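Local coordinates for phenazine biosynthesis protein PhzF family (Enterococcus faecalis, PDB 1S7J) that belongs to the PhzF family of phenazine biosynthesis-like proteins, related to diaminopimelate epimerase, and is probably an isomerase, at residues A[78-82]-A[83-87]; A[104-107]-A[108-111]; A[204-207]-A[208-212]. All blocks are in the same frame, centred on the assembly; numbering follows the deposited sequence.

Interaction 1. Residues A[78-82]-A[83-87]; sequences TAFVL and FNYYS
Over one face of the Phe80 ring lies the amide nitrogen of Asn84, with ND2 3.5 Å from CD1; ring and amide planes stand 40° apart. Val81 O lies at the edge of two rings, Tyr85 and Tyr86, in the plane of each and 3.5 Å from Tyr86 CD2. CE2 of Phe80 also comes to the edge of the Tyr85 ring.

In Phe80, CG anti to the backbone N (chi1 168°) sends the ring outward from the helix, where the Asn84 amide reaches across one face. Asn84 CG lies beside its own backbone N, anti to the carbonyl carbon, which brings ND2 back to the preceding turn; there it gives a nearly straight hydrogen bond to Phe80 O (2.7 Å, 176° at the hydrogen). That oxygen lies in the amide plane of Asn84 and also accepts from Asn84 N at 3.0 Å, so one carbonyl is gripped twice by one residue. ND2 also hydrogen-bonds Tyr111 OH of the neighbouring hairpin, and the two side-chain bonds, both near the amide plane, fix the rotation of the amide about CB-CG.

Backbone bonds of the i to i+4 kind run from Phe83 N to Ala79 O, from Tyr85 N to Val81 O and from Tyr86 N to Leu82 O; here the helix ends and Tyr86 leaves helical angles. Leu82 packs through CD2 on Tyr86 CB (3.8 Å), while Ala79 CB approaches the Phe83 ring at CE1.

This is the C-terminal end of helix 72-85. Leu82 and Phe83 pack on strand 92-97, Val81 and Tyr86 on strands 19-25 and 2-10, and the ring of Tyr85 meets that of Tyr6.

Interaction 2. Residues A[104-107]-A[108-111]; sequences VTKK and EEYY
Lys106 and Tyr111 lie side by side on one face of a beta hairpin, pointing the same way, with Lys106 CD 3.8 Å from Tyr111 CE2. They form the non-hydrogen-bonded antiparallel pair next to a type II' turn that runs from Lys107 to Tyr110 and links strands 100-107 and 110-116. Farther along the same face, Val104 CG1 packs on Tyr111 CB at 3.9 Å.

The backbone bonds belong to the hydrogen-bonded pair Lys107 and Tyr110. Lys107 N gives to Tyr110 O at 3.1 Å, and Tyr110 N returns a bond to Lys107 O at 3.3 Å. Beside them are two CA-H...O contacts, Lys106 CA to Tyr110 O and Tyr111 CA to Thr105 O. Glu108, with phi 71°, takes the first of the two inner corners of the turn.

Polar side-chain contacts gather at Lys106. Its chain is extended from CB to CE and bends only at the last torsion (chi4 56°), which turns NZ over the turn to hydrogen-bond Glu108 O at 2.6 Å. A water bonded to NZ at 3.1 Å makes a weak link to Glu109 OE2. Direct charge pairing is loose: Lys106 NZ stands 4.2 Å from Glu109 OE2, and Lys107 NZ 4.5 Å from Glu108 OE1, both beyond a salt bridge. The hydroxyl of Tyr111 has its polar partner elsewhere, in Asn84 ND2 of helix 72-85.

The lysine thus ties the turn through a main-chain carbonyl, with its methylenes against an aromatic ring; the carboxylate of Glu109, weakly joined to NZ through the water, probably adds a modest electrostatic attraction.

Interaction 3. Residues A[204-207]-A[208-212]; sequences GSAH and ANLIP
Ser205 O accepts the amide of Ala208 at 3.2 Å where a type I turn, Gly204 to His207, leads into the first turn of helix 207-218. Within the turn, His207 N is satisfied by Gly204 O. The Ala208 bond is of the i to i+3 kind, whereas Ile211 N gives an i to i+4 bond to His207 O (3.0 Å, 154° at the hydrogen). Asn209 N and Leu210 N both have Ala206 O as apparent acceptor, but that oxygen's place is doubtful.

The imidazole of His207 is held by its ND1, hydrogen-bonded to Cys203 O, just before the turn. Ser205 OG is hydrogen-bonded to Arg144 NH1; the serine side chain is about 9 Å from that of Glu46, the predicted active-site residue, so the turn lies near the probable catalytic centre. Pro212 has no amide hydrogen to give, and the helix kinks there.

Ile176 packs on Ala206 and Leu210, and Ile246 on His207 and Ile211, burying the turn between strands. With CG anti to its carbonyl carbon (chi1 -74°), His207 lays one ring face beneath Leu210, whose CG stands 4.2 Å above the plane, offset toward the rim.

Overall arrangement
Interactions 1 and 2 are neighbours, their centres 11 Å apart: the end of helix 72-85 (interaction 1) packs on the hairpin of strands 100-107 and 110-116 (interaction 2). Besides the Asn84 to Tyr111 bond, the Phe83 ring packs on both Tyr111 and Lys106. Each contact combines buried residues (Ala79, Val81 and Leu82; Val104 and Tyr111) with exposed ones (Asn84 and Tyr85; Lys107, Glu108 and Glu109). Interaction 3 is buried and stands apart, its nearest atoms about 10 Å from interaction 2 and about 13 Å from interaction 1. Its apolar side chains accompany mostly backbone bonds, without the charged groups of the hairpin turn.

Interaction 1. Residues A[78-82]-A[83-87]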
loop_
_atom_site.group_PDB
_atom_site.type_symbol
_atom_site.label_atom_id
_atom_site.label_comp_id
_atom_site.label_asym_id
_atom_site.label_seq_id
_atom_site.Cartn_x
_atom_site.Cartn_y
_atom_site.Cartn_z
ATOM N N THR A 78 -11.373 1.344 -1.737
ATOM C CA THR A 78 -12.688 0.726 -1.911
ATOM C C THR A 78 -13.527 0.901 -0.669
ATOM O O THR A 78 -14.746 1.020 -0.747
ATOM C CB THR A 78 -12.576 -0.737 -2.192
ATOM O OG1 THR A 78 -11.837 -0.941 -3.388
ATOM C CG2 THR A 78 -13.946 -1.352 -2.362
ATOM N N ALA A 79 -12.878 0.850 0.486
ATOM C CA ALA A 79 -13.548 1.011 1.752
ATOM C C ALA A 79 -14.044 2.452 1.845
ATOM O O ALA A 79 -15.213 2.708 2.173
ATOM C CB ALA A 79 -12.577 0.715 2.902
ATOM N N PHE A 80 -13.136 3.379 1.574
ATOM C CA PHE A 80 -13.416 4.796 1.602
ATOM C C PHE A 80 -14.673 5.165 0.823
ATOM O O PHE A 80 -15.510 5.900 1.323
ATOM C CB PHE A 80 -12.210 5.568 1.067
ATOM C CG PHE A 80 -12.478 7.022 0.781
ATOM C CD1 PHE A 80 -12.379 7.971 1.778
ATOM C CD2 PHE A 80 -12.802 7.437 -0.511
ATOM C CE1 PHE A 80 -12.598 9.315 1.504
ATOM C CE2 PHE A 80 -13.024 8.771 -0.791
ATOM C CZ PHE A 80 -12.921 9.711 0.210
ATOM N N VAL A 81 -14.810 4.655 -0.406
ATOM C CA VAL A 81 -15.986 4.987 -1.196
ATOM C C VAL A 81 -17.263 4.311 -0.731
ATOM O O VAL A 81 -18.354 4.819 -0.985
ATOM C CB VAL A 81 -15.771 4.744 -2.695
ATOM C CG1 VAL A 81 -14.308 4.785 -3.028
ATOM C CG2 VAL A 81 -16.430 3.494 -3.171
ATOM N N LEU A 82 -17.148 3.120 -0.128
ATOM C CA LEU A 82 -18.334 2.437 0.379
ATOM C C LEU A 82 -18.828 3.189 1.617
ATOM O O LEU A 82 -20.025 3.444 1.764
ATOM C CB LEU A 82 -18.032 0.978 0.716
ATOM C CG LEU A 82 -17.980 0.017 -0.474
ATOM C CD1 LEU A 82 -17.504 -1.338 -0.031
ATOM C CD2 LEU A 82 -19.336 -0.087 -1.150
ATOM N N PHE A 83 -17.897 3.580 2.466
ATOM C CA PHE A 83 -18.218 4.311 3.683
ATOM C C PHE A 83 -18.807 5.693 3.427
ATOM O O PHE A 83 -19.715 6.130 4.137
ATOM C CB PHE A 83 -16.961 4.495 4.556
ATOM C CG PHE A 83 -16.617 3.296 5.411
ATOM C CD1 PHE A 83 -15.387 2.639 5.252
ATOM C CD2 PHE A 83 -17.497 2.844 6.396
ATOM C CE1 PHE A 83 -15.043 1.544 6.070
ATOM C CE2 PHE A 83 -17.164 1.752 7.216
ATOM C CZ PHE A 83 -15.934 1.105 7.052
ATOM N N ASN A 84 -18.276 6.388 2.432
ATOM C CA ASN A 84 -18.730 7.731 2.120
ATOM C C ASN A 84 -19.783 7.898 1.057
ATOM O O ASN A 84 -20.443 8.922 1.014
ATOM C CB ASN A 84 -17.519 8.624 1.797
ATOM C CG ASN A 84 -16.595 8.808 2.960
ATOM O OD1 ASN A 84 -16.760 9.717 3.740
ATOM N ND2 ASN A 84 -15.644 7.898 3.097
ATOM N N TYR A 85 -19.947 6.911 0.177
ATOM C CA TYR A 85 -20.925 7.047 -0.906
ATOM C C TYR A 85 -21.977 5.961 -1.036
ATOM O O TYR A 85 -22.930 6.113 -1.792
ATOM C CB TYR A 85 -20.191 7.217 -2.259
ATOM C CG TYR A 85 -19.233 8.403 -2.291
ATOM C CD1 TYR A 85 -17.945 8.290 -1.788
ATOM C CD2 TYR A 85 -19.646 9.658 -2.782
ATOM C CE1 TYR A 85 -17.077 9.386 -1.750
ATOM C CE2 TYR A 85 -18.774 10.771 -2.752
ATOM C CZ TYR A 85 -17.500 10.623 -2.225
ATOM O OH TYR A 85 -16.660 11.709 -2.104
ATOM N N TYR A 86 -21.808 4.853 -0.312
ATOM C CA TYR A 86 -22.779 3.760 -0.394
ATOM C C TYR A 86 -23.483 3.472 0.891
ATOM O O TYR A 86 -24.085 2.400 1.069
ATOM C CB TYR A 86 -22.133 2.510 -0.976
ATOM C CG TYR A 86 -21.914 2.623 -2.450
ATOM C CD1 TYR A 86 -22.852 2.115 -3.356
ATOM C CD2 TYR A 86 -20.792 3.286 -2.966
ATOM C CE1 TYR A 86 -22.690 2.270 -4.723
ATOM C CE2 TYR A 86 -20.622 3.448 -4.328
ATOM C CZ TYR A 86 -21.576 2.936 -5.208
ATOM O OH TYR A 86 -21.414 3.072 -6.560
ATOM N N SER A 87 -23.427 4.445 1.795
ATOM C CA SER A 87 -24.074 4.392 3.098
ATOM C C SER A 87 -23.954 3.102 3.910
ATOM O O SER A 87 -24.926 2.337 4.029
ATOM C CB SER A 87 -25.564 4.788 2.968
ATOM O OG SER A 87 -25.715 6.184 2.715
#

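Interaction 2. Residues A[104-107]-A[108-111]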
loop_
_atom_site.group_PDB
_atom_site.type_symbol
_atom_site.label_atom_id
_atom_site.label_comp_id
_atom_site.label_asym_id
_atom_site.label_seq_id
_atom_site.Cartn_x
_atom_site.Cartn_y
_atom_site.Cartn_z
ATOM N N VAL A 104 -11.760 -3.628 7.018
ATOM C CA VAL A 104 -11.244 -2.270 7.156
ATOM C C VAL A 104 -12.162 -1.597 8.170
ATOM O O VAL A 104 -13.383 -1.772 8.115
ATOM C CB VAL A 104 -11.281 -1.485 5.787
ATOM C CG1 VAL A 104 -10.645 -0.110 5.953
ATOM C CG2 VAL A 104 -10.544 -2.269 4.708
ATOM N N THR A 105 -11.606 -0.831 9.066
ATOM C CA THR A 105 -12.406 -0.185 10.078
ATOM C C THR A 105 -12.245 1.304 10.003
ATOM O O THR A 105 -11.112 1.820 9.929
ATOM C CB THR A 105 -12.001 -0.672 11.495
ATOM O OG1 THR A 105 -12.096 -2.102 11.562
ATOM C CG2 THR A 105 -12.895 -0.061 12.547
ATOM N N LYS A 106 -13.378 2.015 10.001
ATOM C CA LYS A 106 -13.400 3.482 9.940
ATOM C C LYS A 106 -13.516 4.118 11.328
ATOM O O LYS A 106 -14.454 3.845 12.075
ATOM C CB LYS A 106 -14.558 3.960 9.042
ATOM C CG LYS A 106 -14.742 5.474 8.980
ATOM C CD LYS A 106 -15.749 5.841 7.881
ATOM C CE LYS A 106 -16.386 7.206 8.100
ATOM N NZ LYS A 106 -15.393 8.309 8.223
ATOM N N LYS A 107 -12.537 4.926 11.674
ATOM C CA LYS A 107 -12.530 5.614 12.933
ATOM C C LYS A 107 -12.183 7.059 12.607
ATOM O O LYS A 107 -11.006 7.404 12.415
ATOM C CB LYS A 107 -11.499 4.996 13.883
ATOM C CG LYS A 107 -11.542 5.577 15.289
ATOM C CD LYS A 107 -10.419 5.049 16.161
ATOM C CE LYS A 107 -10.498 5.655 17.562
ATOM N NZ LYS A 107 -10.479 7.151 17.534
ATOM N N GLU A 108 -13.212 7.911 12.565
ATOM C CA GLU A 108 -13.054 9.315 12.220
ATOM C C GLU A 108 -12.722 9.333 10.712
ATOM O O GLU A 108 -13.400 8.650 9.934
ATOM C CB GLU A 108 -11.925 9.965 13.051
ATOM C CG GLU A 108 -12.337 11.228 13.824
ATOM C CD GLU A 108 -13.159 10.933 15.079
ATOM O OE1 GLU A 108 -12.573 10.921 16.192
ATOM O OE2 GLU A 108 -14.389 10.741 14.956
ATOM N N GLU A 109 -11.713 10.089 10.299
ATOM C CA GLU A 109 -11.380 10.121 8.871
ATOM C C GLU A 109 -10.284 9.118 8.491
ATOM O O GLU A 109 -9.679 9.213 7.417
ATOM C CB GLU A 109 -10.986 11.547 8.427
ATOM C CG GLU A 109 -11.816 12.164 7.288
ATOM C CD GLU A 109 -13.089 12.907 7.761
ATOM O OE1 GLU A 109 -13.210 14.122 7.476
ATOM O OE2 GLU A 109 -13.965 12.276 8.394
ATOM N N TYR A 110 -10.003 8.167 9.384
ATOM C CA TYR A 110 -9.009 7.155 9.104
ATOM C C TYR A 110 -9.641 5.830 8.826
ATOM O O TYR A 110 -10.754 5.550 9.263
ATOM C CB TYR A 110 -8.010 7.028 10.232
ATOM C CG TYR A 110 -7.016 8.146 10.302
ATOM C CD1 TYR A 110 -7.381 9.400 10.800
ATOM C CD2 TYR A 110 -5.690 7.958 9.894
ATOM C CE1 TYR A 110 -6.455 10.437 10.899
ATOM C CE2 TYR A 110 -4.754 8.989 9.987
ATOM C CZ TYR A 110 -5.140 10.225 10.491
ATOM O OH TYR A 110 -4.215 11.234 10.597
ATOM N N TYR A 111 -8.950 5.039 8.013
ATOM C CA TYR A 111 -9.374 3.702 7.622
ATOM C C TYR A 111 -8.218 2.784 8.032
ATOM O O TYR A 111 -7.047 3.090 7.772
ATOM C CB TYR A 111 -9.651 3.654 6.105
ATOM C CG TYR A 111 -10.675 4.704 5.695
ATOM C CD1 TYR A 111 -10.312 6.054 5.607
ATOM C CD2 TYR A 111 -12.035 4.376 5.557
ATOM C CE1 TYR A 111 -11.266 7.051 5.421
ATOM C CE2 TYR A 111 -12.999 5.379 5.362
ATOM C CZ TYR A 111 -12.602 6.714 5.309
ATOM O OH TYR A 111 -13.531 7.703 5.235
HETATM O O HOH W 1 -16.111 10.660 6.262
#

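Interaction 3. Residues A[204-207]-A[208-212]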
loop_
_atom_site.group_PDB
_atom_site.type_symbol
_atom_site.label_atom_id
_atom_site.label_comp_id
_atom_site.label_asym_id
_atom_site.label_seq_id
_atom_site.Cartn_x
_atom_site.Cartn_y
_atom_site.Cartn_z
ATOM N N GLY A 204 1.249 -0.721 1.759
ATOM C CA GLY A 204 0.905 -0.987 3.141
ATOM C C GLY A 204 1.447 -2.314 3.638
ATOM O O GLY A 204 1.847 -2.435 4.805
ATOM N N SER A 205 1.422 -3.318 2.764
ATOM C CA SER A 205 1.908 -4.657 3.073
ATOM C C SER A 205 3.357 -4.633 3.526
ATOM O O SER A 205 3.805 -5.512 4.261
ATOM C CB SER A 205 1.751 -5.558 1.851
ATOM O OG SER A 205 2.276 -4.943 0.682
ATOM N N ALA A 206 4.086 -3.618 3.079
ATOM C CA ALA A 206 5.477 -3.453 3.435
ATOM C C ALA A 206 5.603 -3.124 4.910
ATOM O O ALA A 206 6.662 -3.307 5.505
ATOM C CB ALA A 206 6.094 -2.352 2.608
ATOM N N HIS A 207 4.526 -2.603 5.502
ATOM C CA HIS A 207 4.538 -2.240 6.901
ATOM C C HIS A 207 4.450 -3.433 7.844
ATOM O O HIS A 207 4.478 -3.285 9.072
ATOM C CB HIS A 207 3.503 -1.159 7.186
ATOM C CG HIS A 207 3.908 0.182 6.675
ATOM N ND1 HIS A 207 3.858 0.515 5.336
ATOM C CD2 HIS A 207 4.467 1.245 7.300
ATOM C CE1 HIS A 207 4.376 1.717 5.162
ATOM N NE2 HIS A 207 4.750 2.179 6.341
ATOM N N ALA A 208 4.346 -4.618 7.251
ATOM C CA ALA A 208 4.336 -5.875 7.997
ATOM C C ALA A 208 5.783 -6.074 8.508
ATOM O O ALA A 208 6.001 -6.645 9.557
ATOM C CB ALA A 208 3.945 -7.030 7.088
ATOM N N ASN A 209 6.746 -5.581 7.723
ATOM C CA ASN A 209 8.167 -5.660 8.073
ATOM C C ASN A 209 8.561 -4.386 8.827
ATOM O O ASN A 209 9.301 -4.436 9.807
ATOM C CB ASN A 209 9.042 -5.762 6.809
ATOM C CG ASN A 209 8.797 -7.046 6.013
ATOM O OD1 ASN A 209 8.452 -8.085 6.573
ATOM N ND2 ASN A 209 9.029 -6.970 4.700
ATOM N N LEU A 210 8.075 -3.245 8.330
ATOM C CA LEU A 210 8.356 -1.926 8.925
ATOM C C LEU A 210 7.916 -1.749 10.362
ATOM O O LEU A 210 8.706 -1.333 11.211
ATOM C CB LEU A 210 7.702 -0.808 8.090
ATOM C CG LEU A 210 8.434 -0.185 6.907
ATOM C CD1 LEU A 210 9.808 0.237 7.349
ATOM C CD2 LEU A 210 8.529 -1.152 5.768
ATOM N N ILE A 211 6.622 -1.958 10.617
ATOM C CA ILE A 211 6.075 -1.792 11.958
ATOM C C ILE A 211 6.768 -2.683 13.023
ATOM O O ILE A 211 7.190 -2.181 14.065
ATOM C CB ILE A 211 4.516 -1.957 11.969
ATOM C CG1 ILE A 211 3.893 -0.904 11.041
ATOM C CG2 ILE A 211 3.958 -1.761 13.381
ATOM C CD1 ILE A 211 2.384 -0.935 11.008
ATOM N N PRO A 212 6.861 -4.003 12.781
ATOM C CA PRO A 212 7.521 -4.863 13.763
ATOM C C PRO A 212 8.924 -4.331 14.100
ATOM O O PRO A 212 9.264 -4.140 15.270
ATOM C CB PRO A 212 7.604 -6.193 13.027
ATOM C CG PRO A 212 6.332 -6.207 12.271
ATOM C CD PRO A 212 6.285 -4.813 11.693
#